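Local coordinates for protein leucine aminopeptidase 2, chloroplastic (Streptomyces sp. BC16019, PDB 5LHJ) that is a hexameric M17-family metalloaminopeptidase of bottromycin maturation, presumably removing unsubstituted N-terminal amino acids from peptides with the help of manganese ions, at residues 43-48 / 58-63; 182-187 / 283-288; 339-344 / 434-439; 407-412 / 485-490. All blocks are in the same frame, centred on the assembly; numbering follows the deposited sequence.

Contact 1: 43-48 / 58-63; sequences RHTGAA and FVARPG
Two loops of the N-terminal, macro-like domain meet here: the one that leaves strand 38-43 through R43 and the one that follows helix 51-55. Their closest point is A60, whose CB faces the carbonyl O of R43 at 3.4 Å and also touches the start of T45. The A60 backbone has positive phi (58°), a left-handed conformation, and its small methyl fits against the opposing main chain. F58 lies alongside, with A60 N over one face of its ring, offset toward the rim. Its CG stands anti to the backbone N (chi1 -174°), which carries the ring to R43, and the ring edge at CE2 meets R43 CB at 3.8 Å. The arginine thus offers its aliphatic base to the phenylalanine; the chain then bends at chi2, and the guanidinium heads away from the second loop, where NE makes a weak hydrogen bond to N79. T45 CG2 lies near the V59 and A60 carbonyls, 4.0 Å from A60 O. T45 and G46 are the inner residues of a type II turn closed by A47 N to H44 O (3.1 Å), with G46 at phi 93°, a conformation natural for glycine. No hydrogen bond joins the two loops directly, yet both R43 and A60 bond through their backbones to residues at the end of strand 76-81 or just after it, while G63 pairs with G81 on the approach to strand 65-69.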
loop_
_atom_site.group_PDB
_atom_site.type_symbol
_atom_site.label_atom_id
_atom_site.label_comp_id
_atom_site.label_asym_id
_atom_site.label_seq_id
_atom_site.Cartn_x
_atom_site.Cartn_y
_atom_site.Cartn_z
ATOM N N ARG A 43 44.601 7.810 -25.643
ATOM C CA ARG A 43 45.580 6.760 -25.396
ATOM C C ARG A 43 44.899 5.402 -25.307
ATOM O O ARG A 43 44.078 5.190 -24.427
ATOM C CB ARG A 43 46.312 7.034 -24.079
ATOM C CG ARG A 43 47.071 8.353 -24.024
ATOM C CD ARG A 43 48.235 8.309 -24.987
ATOM N NE ARG A 43 49.094 9.481 -24.902
ATOM C CZ ARG A 43 50.246 9.611 -25.572
ATOM N NH1 ARG A 43 50.699 8.638 -26.378
ATOM N NH2 ARG A 43 50.970 10.718 -25.426
ATOM N N HIS A 44 45.241 4.491 -26.217
ATOM C CA HIS A 44 44.833 3.093 -26.091
ATOM C C HIS A 44 45.751 2.390 -25.111
ATOM O O HIS A 44 46.842 2.869 -24.814
ATOM C CB HIS A 44 44.848 2.369 -27.446
ATOM C CG HIS A 44 43.723 2.765 -28.354
ATOM N ND1 HIS A 44 42.407 2.459 -28.078
ATOM C CD2 HIS A 44 43.713 3.450 -29.523
ATOM C CE1 HIS A 44 41.635 2.933 -29.043
ATOM N NE2 HIS A 44 42.405 3.532 -29.937
ATOM N N THR A 45 45.308 1.238 -24.615
ATOM C CA THR A 45 46.084 0.496 -23.627
ATOM C C THR A 45 47.424 0.153 -24.274
ATOM O O THR A 45 47.476 -0.183 -25.458
ATOM C CB THR A 45 45.363 -0.788 -23.177
ATOM O OG1 THR A 45 45.135 -1.621 -24.309
ATOM C CG2 THR A 45 44.019 -0.479 -22.510
ATOM N N GLY A 46 48.501 0.321 -23.512
ATOM C CA GLY A 46 49.860 0.088 -24.002
ATOM C C GLY A 46 50.589 1.299 -24.566
ATOM O O GLY A 46 51.800 1.228 -24.774
ATOM N N ALA A 47 49.875 2.401 -24.819
ATOM C CA ALA A 47 50.475 3.612 -25.402
ATOM C C ALA A 47 51.299 4.359 -24.358
ATOM O O ALA A 47 50.975 4.327 -23.172
ATOM C CB ALA A 47 49.400 4.523 -25.981
ATOM N N ALA A 48 52.369 5.018 -24.799
ATOM C CA ALA A 48 53.306 5.664 -23.877
ATOM C C ALA A 48 52.711 6.937 -23.281
ATOM O O ALA A 48 52.151 7.759 -23.998
ATOM C CB ALA A 48 54.617 5.981 -24.581
ATOM N N PHE A 58 47.400 6.199 -14.409
ATOM C CA PHE A 58 46.814 6.154 -15.741
ATOM C C PHE A 58 47.117 4.800 -16.368
ATOM O O PHE A 58 48.291 4.442 -16.514
ATOM C CB PHE A 58 47.347 7.260 -16.654
ATOM C CG PHE A 58 46.645 7.310 -17.990
ATOM C CD1 PHE A 58 45.394 7.916 -18.103
ATOM C CD2 PHE A 58 47.210 6.723 -19.120
ATOM C CE1 PHE A 58 44.727 7.946 -19.320
ATOM C CE2 PHE A 58 46.544 6.749 -20.342
ATOM C CZ PHE A 58 45.304 7.366 -20.439
ATOM N N VAL A 59 46.062 4.057 -16.717
ATOM C CA VAL A 59 46.185 2.765 -17.405
ATOM C C VAL A 59 45.286 2.686 -18.660
ATOM O O VAL A 59 44.969 1.588 -19.148
ATOM C CB VAL A 59 45.913 1.583 -16.443
ATOM C CG1 VAL A 59 46.951 1.545 -15.324
ATOM C CG2 VAL A 59 44.504 1.646 -15.866
ATOM N N ALA A 60 44.900 3.856 -19.183
ATOM C CA ALA A 60 44.074 3.975 -20.373
ATOM C C ALA A 60 42.706 3.281 -20.307
ATOM O O ALA A 60 42.204 2.831 -21.335
ATOM C CB ALA A 60 44.856 3.516 -21.593
ATOM N N ARG A 61 42.084 3.229 -19.124
ATOM C CA ARG A 61 40.693 2.747 -19.013
ATOM C C ARG A 61 39.792 3.716 -19.777
ATOM O O ARG A 61 40.009 4.915 -19.698
ATOM C CB ARG A 61 40.206 2.680 -17.563
ATOM C CG ARG A 61 40.889 1.641 -16.697
ATOM C CD ARG A 61 40.237 1.477 -15.315
ATOM N NE ARG A 61 40.606 2.553 -14.377
ATOM C CZ ARG A 61 39.941 3.702 -14.206
ATOM N NH1 ARG A 61 38.830 3.982 -14.891
ATOM N NH2 ARG A 61 40.391 4.594 -13.328
ATOM N N PRO A 62 38.781 3.212 -20.513
ATOM C CA PRO A 62 37.913 4.128 -21.278
ATOM C C PRO A 62 37.328 5.254 -20.435
ATOM O O PRO A 62 36.736 4.998 -19.393
ATOM C CB PRO A 62 36.809 3.202 -21.794
ATOM C CG PRO A 62 37.509 1.902 -21.959
ATOM C CD PRO A 62 38.425 1.807 -20.772
ATOM N N GLY A 63 37.551 6.493 -20.858
ATOM C CA GLY A 63 37.089 7.660 -20.102
ATOM C C GLY A 63 37.891 8.073 -18.865
ATOM O O GLY A 63 37.544 9.074 -18.236
#

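Contact 2: 182-187 / 283-288; sequences DLVNCP and ADMGGA
M285 folds back against the last turn of helix 164-185, and its methyl makes the closest approach of the contact: CE lies 3.4 Å from L183 O and 3.8 Å from L183 CB. The methionine chain is curled, with CG set between the backbone N and the carbonyl carbon (chi1 40°) and further bends at chi2 and chi3, which lays the thioether along the helix. SD sits 3.7 Å from V184 CA. A flexible, unbranched side chain suits this place because it can follow the helix surface. V184 divides its branches: CG2 reaches M285 CE and rests on the bare CA of G286 at 3.9 Å, while CG1 meets the A283 methyl at 4.0 Å. An alanine in place of V184 would probably lose the contacts with A283, G286 and the methionine methyl, opening a gap beside the thioether. L183, V184, M285 and G286 are buried; toward A283 and C186 the surface is partly open to solvent, though Y468 packs on both V184 and A283. No hydrogen bond crosses between the segments. A type I turn, A283 to G286, brings M285 to the N-cap position of helix 286-301 and presents D284 toward K261 and T373. D284 binds manganese in a structure of this protein, although no ion is bound to this chain here; the apolar packing thus adjoins the metal site of an M17 catalytic domain.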
loop_
_atom_site.group_PDB
_atom_site.type_symbol
_atom_site.label_atom_id
_atom_site.label_comp_id
_atom_site.label_asym_id
_atom_site.label_seq_id
_atom_site.Cartn_x
_atom_site.Cartn_y
_atom_site.Cartn_z
ATOM N N ASP A 182 16.854 20.441 -23.822
ATOM C CA ASP A 182 16.313 21.708 -23.323
ATOM C C ASP A 182 14.780 21.688 -23.233
ATOM O O ASP A 182 14.201 22.153 -22.241
ATOM C CB ASP A 182 16.739 22.872 -24.229
ATOM C CG ASP A 182 18.194 23.273 -24.065
ATOM O OD1 ASP A 182 18.899 22.843 -23.114
ATOM O OD2 ASP A 182 18.630 24.092 -24.928
ATOM N N LEU A 183 14.117 21.151 -24.258
ATOM C CA LEU A 183 12.665 21.102 -24.281
ATOM C C LEU A 183 12.125 20.213 -23.152
ATOM O O LEU A 183 11.169 20.577 -22.463
ATOM C CB LEU A 183 12.154 20.615 -25.644
ATOM C CG LEU A 183 12.389 21.551 -26.825
ATOM C CD1 LEU A 183 12.158 20.799 -28.122
ATOM C CD2 LEU A 183 11.505 22.798 -26.729
ATOM N N VAL A 184 12.769 19.067 -22.943
ATOM C CA VAL A 184 12.347 18.136 -21.885
ATOM C C VAL A 184 12.598 18.736 -20.504
ATOM O O VAL A 184 11.721 18.668 -19.634
ATOM C CB VAL A 184 13.038 16.758 -22.029
ATOM C CG1 VAL A 184 12.793 15.863 -20.814
ATOM C CG2 VAL A 184 12.568 16.088 -23.308
ATOM N N ASN A 185 13.762 19.344 -20.315
ATOM C CA ASN A 185 14.115 19.983 -19.042
ATOM C C ASN A 185 13.262 21.195 -18.681
ATOM O O ASN A 185 13.110 21.509 -17.496
ATOM C CB ASN A 185 15.592 20.374 -19.020
ATOM C CG ASN A 185 16.510 19.187 -18.782
ATOM O OD1 ASN A 185 16.147 18.239 -18.074
ATOM N ND2 ASN A 185 17.694 19.220 -19.371
ATOM N N CYS A 186 12.701 21.863 -19.688
ATOM C CA CYS A 186 11.920 23.079 -19.458
ATOM C C CYS A 186 10.744 22.788 -18.526
ATOM O O CYS A 186 9.997 21.850 -18.774
ATOM C CB CYS A 186 11.406 23.649 -20.785
ATOM S SG CYS A 186 10.811 25.333 -20.612
ATOM N N PRO A 187 10.579 23.583 -17.454
ATOM C CA PRO A 187 9.379 23.427 -16.610
ATOM C C PRO A 187 8.082 23.458 -17.409
ATOM O O PRO A 187 7.963 24.268 -18.341
ATOM C CB PRO A 187 9.447 24.639 -15.691
ATOM C CG PRO A 187 10.877 24.994 -15.617
ATOM C CD PRO A 187 11.467 24.639 -16.953
ATOM N N ALA A 283 8.190 15.331 -18.566
ATOM C CA ALA A 283 9.026 14.603 -19.559
ATOM C C ALA A 283 8.238 13.736 -20.566
ATOM O O ALA A 283 8.804 13.044 -21.446
ATOM C CB ALA A 283 10.013 13.736 -18.830
ATOM N N ASP A 284 6.922 13.785 -20.463
ATOM C CA ASP A 284 6.083 13.022 -21.359
ATOM C C ASP A 284 5.869 13.684 -22.733
ATOM O O ASP A 284 5.024 13.249 -23.500
ATOM C CB ASP A 284 4.777 12.619 -20.668
ATOM C CG ASP A 284 4.878 11.233 -20.038
ATOM O OD1 ASP A 284 5.178 10.266 -20.779
ATOM O OD2 ASP A 284 4.685 11.100 -18.814
ATOM N N MET A 285 6.679 14.697 -23.037
ATOM C CA MET A 285 6.754 15.280 -24.398
ATOM C C MET A 285 8.112 14.952 -25.045
ATOM O O MET A 285 8.488 15.560 -26.056
ATOM C CB MET A 285 6.470 16.788 -24.358
ATOM C CG MET A 285 7.076 17.570 -23.195
ATOM S SD MET A 285 8.843 17.387 -22.944
ATOM C CE MET A 285 9.473 18.275 -24.368
ATOM N N GLY A 286 8.820 13.950 -24.501
ATOM C CA GLY A 286 10.128 13.533 -25.023
ATOM C C GLY A 286 10.080 13.044 -26.467
ATOM O O GLY A 286 11.043 13.234 -27.221
ATOM N N GLY A 287 8.971 12.434 -26.861
ATOM C CA GLY A 287 8.793 11.977 -28.246
ATOM C C GLY A 287 8.657 13.133 -29.231
ATOM O O GLY A 287 9.324 13.155 -30.285
ATOM N N ALA A 288 7.805 14.092 -28.887
ATOM C CA ALA A 288 7.671 15.331 -29.666
ATOM C C ALA A 288 8.998 16.090 -29.719
ATOM O O ALA A 288 9.374 16.609 -30.784
ATOM C CB ALA A 288 6.575 16.216 -29.090
#

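Contact 3: 339-344 / 434-439; sequences ITHTDN and CSHRHG
The imidazoles of H341 and H436 approach without stacking: H436 NE2 lies near the plane of the H341 ring at its edge, 4.2 Å from CD2. Also at the edge of H341, within the ring plane, D343 N donates to ND1 (3.2 Å), a bond that fixes the ring's rotation. The H436 ring has C434 SG over one face, offset toward the rim, and T340 O at its edge. These loops belong to the M17 catalytic domain, and the type I turn from H341 to N344 carries D343, which binds manganese in a structure of this protein but holds no ion in this chain, toward helix 345-358. C434 is wedged among its neighbours. Its CB meets H341 CB at 3.6 Å and N344 ND2 at 3.5 Å, while SG, anti to the backbone N (chi1 -177°), lies oblique to the H341 ring. A small, polarisable residue suits a site bordered by H341 CB, the N344 amide nitrogen and the H436 ring face. N344 ND2 donates to N433 O, and more weakly to a bound glycerol, probably from the crystallisation liquor. T340 OG1 donates to C434 O at 2.7 Å, in the carbonyl plane on a lone pair, with a C=O...donor angle of 119°. A valine at T340 would probably leave C434 O without its hydroxyl donor and the two loops without their direct hydrogen bond. In the second loop S435 OG accepts from R437 N at 3.0 Å, an ST turn.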
loop_
_atom_site.group_PDB
_atom_site.type_symbol
_atom_site.label_atom_id
_atom_site.label_comp_id
_atom_site.label_asym_id
_atom_site.label_seq_id
_atom_site.Cartn_x
_atom_site.Cartn_y
_atom_site.Cartn_z
ATOM N N ILE A 339 -12.261 4.631 -22.416
ATOM C CA ILE A 339 -11.249 5.096 -21.468
ATOM C C ILE A 339 -11.410 4.332 -20.166
ATOM O O ILE A 339 -12.280 4.641 -19.338
ATOM C CB ILE A 339 -11.324 6.629 -21.213
ATOM C CG1 ILE A 339 -11.273 7.413 -22.533
ATOM C CG2 ILE A 339 -10.201 7.074 -20.257
ATOM C CD1 ILE A 339 -10.049 7.167 -23.394
ATOM N N THR A 340 -10.590 3.306 -19.978
ATOM C CA THR A 340 -10.626 2.539 -18.736
ATOM C C THR A 340 -9.604 3.015 -17.695
ATOM O O THR A 340 -9.694 2.623 -16.531
ATOM C CB THR A 340 -10.437 1.047 -19.027
ATOM O OG1 THR A 340 -9.230 0.862 -19.762
ATOM C CG2 THR A 340 -11.623 0.509 -19.864
ATOM N N HIS A 341 -8.631 3.833 -18.102
ATOM C CA HIS A 341 -7.669 4.431 -17.170
ATOM C C HIS A 341 -7.168 5.721 -17.814
ATOM O O HIS A 341 -6.638 5.674 -18.925
ATOM C CB HIS A 341 -6.504 3.438 -16.889
ATOM C CG HIS A 341 -5.724 3.743 -15.646
ATOM N ND1 HIS A 341 -5.055 4.930 -15.470
ATOM C CD2 HIS A 341 -5.500 3.022 -14.521
ATOM C CE1 HIS A 341 -4.456 4.938 -14.290
ATOM N NE2 HIS A 341 -4.725 3.795 -13.686
ATOM N N THR A 342 -7.334 6.857 -17.132
ATOM C CA THR A 342 -6.956 8.159 -17.702
ATOM C C THR A 342 -5.436 8.393 -17.805
ATOM O O THR A 342 -5.008 9.323 -18.479
ATOM C CB THR A 342 -7.600 9.345 -16.949
ATOM O OG1 THR A 342 -7.072 9.422 -15.620
ATOM C CG2 THR A 342 -9.116 9.209 -16.920
ATOM N N ASP A 343 -4.633 7.586 -17.121
ATOM C CA ASP A 343 -3.167 7.630 -17.252
ATOM C C ASP A 343 -2.619 6.986 -18.545
ATOM O O ASP A 343 -1.448 7.203 -18.876
ATOM C CB ASP A 343 -2.490 7.017 -16.024
ATOM C CG ASP A 343 -1.002 7.354 -15.920
ATOM O OD1 ASP A 343 -0.583 8.479 -16.272
ATOM O OD2 ASP A 343 -0.232 6.475 -15.464
ATOM N N ASN A 344 -3.436 6.238 -19.296
ATOM C CA ASN A 344 -3.019 5.731 -20.616
ATOM C C ASN A 344 -3.546 6.657 -21.722
ATOM O O ASN A 344 -4.186 6.222 -22.690
ATOM C CB ASN A 344 -3.461 4.283 -20.838
ATOM C CG ASN A 344 -2.560 3.272 -20.134
ATOM O OD1 ASN A 344 -1.565 3.633 -19.485
ATOM N ND2 ASN A 344 -2.897 1.993 -20.273
ATOM N N CYS A 434 -6.735 0.504 -21.642
ATOM C CA CYS A 434 -6.029 -0.151 -20.537
ATOM C C CYS A 434 -6.718 -1.452 -20.167
ATOM O O CYS A 434 -7.929 -1.459 -19.888
ATOM C CB CYS A 434 -5.999 0.761 -19.317
ATOM S SG CYS A 434 -5.077 0.107 -17.900
ATOM N N SER A 435 -5.961 -2.546 -20.167
ATOM C CA SER A 435 -6.507 -3.867 -19.805
ATOM C C SER A 435 -6.442 -4.172 -18.320
ATOM O O SER A 435 -7.060 -5.153 -17.862
ATOM C CB SER A 435 -5.742 -4.972 -20.536
ATOM O OG SER A 435 -4.411 -5.022 -20.074
ATOM N N HIS A 436 -5.650 -3.398 -17.577
ATOM C CA HIS A 436 -5.310 -3.698 -16.190
ATOM C C HIS A 436 -4.629 -5.062 -16.037
ATOM O O HIS A 436 -4.645 -5.640 -14.951
ATOM C CB HIS A 436 -6.537 -3.612 -15.261
ATOM C CG HIS A 436 -7.287 -2.326 -15.381
ATOM N ND1 HIS A 436 -8.455 -2.212 -16.099
ATOM C CD2 HIS A 436 -7.032 -1.098 -14.878
ATOM C CE1 HIS A 436 -8.890 -0.967 -16.037
ATOM N NE2 HIS A 436 -8.037 -0.267 -15.312
ATOM N N ARG A 437 -4.017 -5.554 -17.114
ATOM C CA ARG A 437 -3.305 -6.824 -17.092
ATOM C C ARG A 437 -1.861 -6.577 -17.502
ATOM O O ARG A 437 -1.526 -5.536 -18.072
ATOM C CB ARG A 437 -3.944 -7.806 -18.055
ATOM C CG ARG A 437 -5.284 -8.346 -17.581
ATOM C CD ARG A 437 -5.921 -9.206 -18.658
ATOM N NE ARG A 437 -6.673 -10.327 -18.105
ATOM C CZ ARG A 437 -7.154 -11.353 -18.818
ATOM N NH1 ARG A 437 -7.001 -11.419 -20.149
ATOM N NH2 ARG A 437 -7.810 -12.330 -18.194
ATOM N N HIS A 438 -1.017 -7.558 -17.230
ATOM C CA HIS A 438 0.362 -7.521 -17.697
ATOM C C HIS A 438 0.433 -7.458 -19.221
ATOM O O HIS A 438 -0.468 -7.923 -19.908
ATOM C CB HIS A 438 1.114 -8.763 -17.244
ATOM C CG HIS A 438 1.322 -8.844 -15.770
ATOM N ND1 HIS A 438 1.920 -7.832 -15.051
ATOM C CD2 HIS A 438 1.057 -9.837 -14.885
ATOM C CE1 HIS A 438 2.001 -8.193 -13.779
ATOM N NE2 HIS A 438 1.472 -9.397 -13.652
ATOM N N GLY A 439 1.513 -6.872 -19.727
ATOM C CA GLY A 439 1.762 -6.756 -21.173
ATOM C C GLY A 439 1.382 -5.423 -21.797
ATOM O O GLY A 439 1.234 -5.335 -23.029
#

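Contact 4: 407-412 / 485-490; sequences AGESFC and AVRTLI
Where helix 394-407 ends at A407, G408 takes positive phi (74°) in a Schellman motif and turns the chain into strand 410-413, facing the first turn of helix 486-498 with A407 and R487 CA atoms 5.6 Å apart. E409 reaches from this bend to the helix start, and its carboxylate is held by several donors. OE1 accepts from T488 OG1 at 2.7 Å and from T488 N at 3.0 Å, both arriving on the anti side, whereas OE2 receives A485 N at 3.0 Å on the syn side; the two backbone donors are tilted about 30° from the carboxylate plane, the hydroxyl less. The E409 chain runs extended beyond CG, with chi2 -167°, the length needed to span the gap. The acid thus takes up N-H groups at the start of helix 486-498, which has A485 at its N-cap position, and the helix dipole would probably favour its negative charge. A water adds a further link, donating to OE2 and accepting from R487 N. The R487 guanidinium lies beside the acid rather than in line with it: OE2 to NH2 is a long salt bridge of 3.8 Å, felt through charge alone, while NE bonds to T177 of helix 164-185. Beside the arginine, the small A407 lets the helices close up, its CB 3.8 Å from R487 CB. F411, on the strand, turns its ring edge to the same surface, with CE1 3.8 Å from T488 OG1 and CZ 4.4 Å from A485 CB. The ring also meets F484 and packs against L401 of helix 394-407.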
loop_
_atom_site.group_PDB
_atom_site.type_symbol
_atom_site.label_atom_id
_atom_site.label_comp_id
_atom_site.label_asym_id
_atom_site.label_seq_id
_atom_site.Cartn_x
_atom_site.Cartn_y
_atom_site.Cartn_z
ATOM N N ALA A 407 24.394 5.404 -33.709
ATOM C CA ALA A 407 24.162 6.529 -32.811
ATOM C C ALA A 407 24.571 6.268 -31.362
ATOM O O ALA A 407 24.649 7.210 -30.584
ATOM C CB ALA A 407 22.699 6.939 -32.875
ATOM N N GLY A 408 24.811 5.014 -30.993
ATOM C CA GLY A 408 25.118 4.663 -29.603
ATOM C C GLY A 408 23.904 4.710 -28.673
ATOM O O GLY A 408 24.048 5.002 -27.487
ATOM N N GLU A 409 22.717 4.424 -29.206
ATOM C CA GLU A 409 21.483 4.391 -28.411
ATOM C C GLU A 409 20.954 2.955 -28.393
ATOM O O GLU A 409 20.972 2.263 -29.415
ATOM C CB GLU A 409 20.442 5.354 -28.971
ATOM C CG GLU A 409 20.955 6.787 -28.991
ATOM C CD GLU A 409 19.883 7.840 -29.236
ATOM O OE1 GLU A 409 19.244 7.831 -30.314
ATOM O OE2 GLU A 409 19.715 8.726 -28.357
ATOM N N SER A 410 20.499 2.514 -27.231
ATOM C CA SER A 410 20.081 1.124 -27.038
ATOM C C SER A 410 18.572 0.936 -27.262
ATOM O O SER A 410 17.751 1.571 -26.587
ATOM C CB SER A 410 20.470 0.676 -25.630
ATOM O OG SER A 410 20.044 -0.645 -25.389
ATOM N N PHE A 411 18.232 0.060 -28.212
ATOM C CA PHE A 411 16.860 -0.375 -28.468
ATOM C C PHE A 411 16.762 -1.896 -28.487
ATOM O O PHE A 411 17.709 -2.575 -28.866
ATOM C CB PHE A 411 16.372 0.143 -29.821
ATOM C CG PHE A 411 15.874 1.547 -29.784
ATOM C CD1 PHE A 411 16.743 2.601 -30.007
ATOM C CD2 PHE A 411 14.531 1.816 -29.523
ATOM C CE1 PHE A 411 16.279 3.910 -29.979
ATOM C CE2 PHE A 411 14.068 3.125 -29.491
ATOM C CZ PHE A 411 14.940 4.165 -29.721
ATOM N N CYS A 412 15.600 -2.397 -28.089
ATOM C CA CYS A 412 15.254 -3.804 -28.173
ATOM C C CYS A 412 13.963 -3.919 -28.966
ATOM O O CYS A 412 12.979 -3.277 -28.612
ATOM C CB CYS A 412 15.025 -4.378 -26.777
ATOM S SG CYS A 412 14.568 -6.125 -26.816
ATOM N N ALA A 485 16.775 9.257 -28.710
ATOM C CA ALA A 485 16.167 8.934 -30.009
ATOM C C ALA A 485 16.395 9.968 -31.114
ATOM O O ALA A 485 16.177 9.664 -32.286
ATOM C CB ALA A 485 14.685 8.582 -29.894
ATOM N N VAL A 486 16.864 11.174 -30.767
ATOM C CA VAL A 486 17.185 12.173 -31.795
ATOM C C VAL A 486 18.211 11.616 -32.785
ATOM O O VAL A 486 17.991 11.630 -34.000
ATOM C CB VAL A 486 17.692 13.507 -31.194
ATOM C CG1 VAL A 486 18.194 14.444 -32.287
ATOM C CG2 VAL A 486 16.580 14.194 -30.404
ATOM N N ARG A 487 19.306 11.096 -32.265
ATOM C CA ARG A 487 20.364 10.619 -33.135
ATOM C C ARG A 487 20.002 9.314 -33.862
ATOM O O ARG A 487 20.378 9.138 -35.026
ATOM C CB ARG A 487 21.683 10.543 -32.375
ATOM C CG ARG A 487 22.261 11.945 -32.209
ATOM C CD ARG A 487 23.502 11.968 -31.351
ATOM N NE ARG A 487 23.069 11.726 -29.989
ATOM C CZ ARG A 487 23.503 10.783 -29.167
ATOM N NH1 ARG A 487 24.511 9.974 -29.475
ATOM N NH2 ARG A 487 22.943 10.707 -27.968
ATOM N N THR A 488 19.233 8.438 -33.220
ATOM C CA THR A 488 18.666 7.275 -33.920
ATOM C C THR A 488 17.775 7.699 -35.100
ATOM O O THR A 488 17.893 7.151 -36.195
ATOM C CB THR A 488 17.900 6.334 -32.965
ATOM O OG1 THR A 488 18.815 5.796 -32.006
ATOM C CG2 THR A 488 17.244 5.185 -33.718
ATOM N N LEU A 489 16.903 8.676 -34.883
ATOM C CA LEU A 489 16.036 9.174 -35.948
ATOM C C LEU A 489 16.853 9.742 -37.106
ATOM O O LEU A 489 16.581 9.439 -38.263
ATOM C CB LEU A 489 15.065 10.238 -35.448
ATOM C CG LEU A 489 13.881 9.783 -34.588
ATOM C CD1 LEU A 489 13.146 11.030 -34.129
ATOM C CD2 LEU A 489 12.941 8.825 -35.308
ATOM N N ILE A 490 17.853 10.559 -36.789
ATOM C CA ILE A 490 18.703 11.136 -37.833
ATOM C C ILE A 490 19.413 10.040 -38.633
ATOM O O ILE A 490 19.403 10.075 -39.863
ATOM C CB ILE A 490 19.726 12.144 -37.264
ATOM C CG1 ILE A 490 19.001 13.380 -36.715
ATOM C CG2 ILE A 490 20.734 12.566 -38.338
ATOM C CD1 ILE A 490 19.888 14.303 -35.906
HETATM O O HOH W 1 19.945 11.226 -29.352
#

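In the fold
Contact 1 comes first along the chain and stands alone in the N-terminal domain, its centre about 28 Å from that of contact 4 and about 51 Å from that of contact 3, on the far side of the chain's centre. The others all lie in the catalytic domain. Contacts 2 and 4 are buried neighbours, about 17 Å between centres, joined by V486, which packs on helices 164-185 and 286-301. Contact 2 closes before contact 3 opens, whereas the segments of contacts 3 and 4 alternate in sequence. Contacts 2 and 3, with nearest atoms about 6 Å apart, bring manganese ligands D284 and D343 to one active site, and contacts 3 and 4 both touch a third subunit.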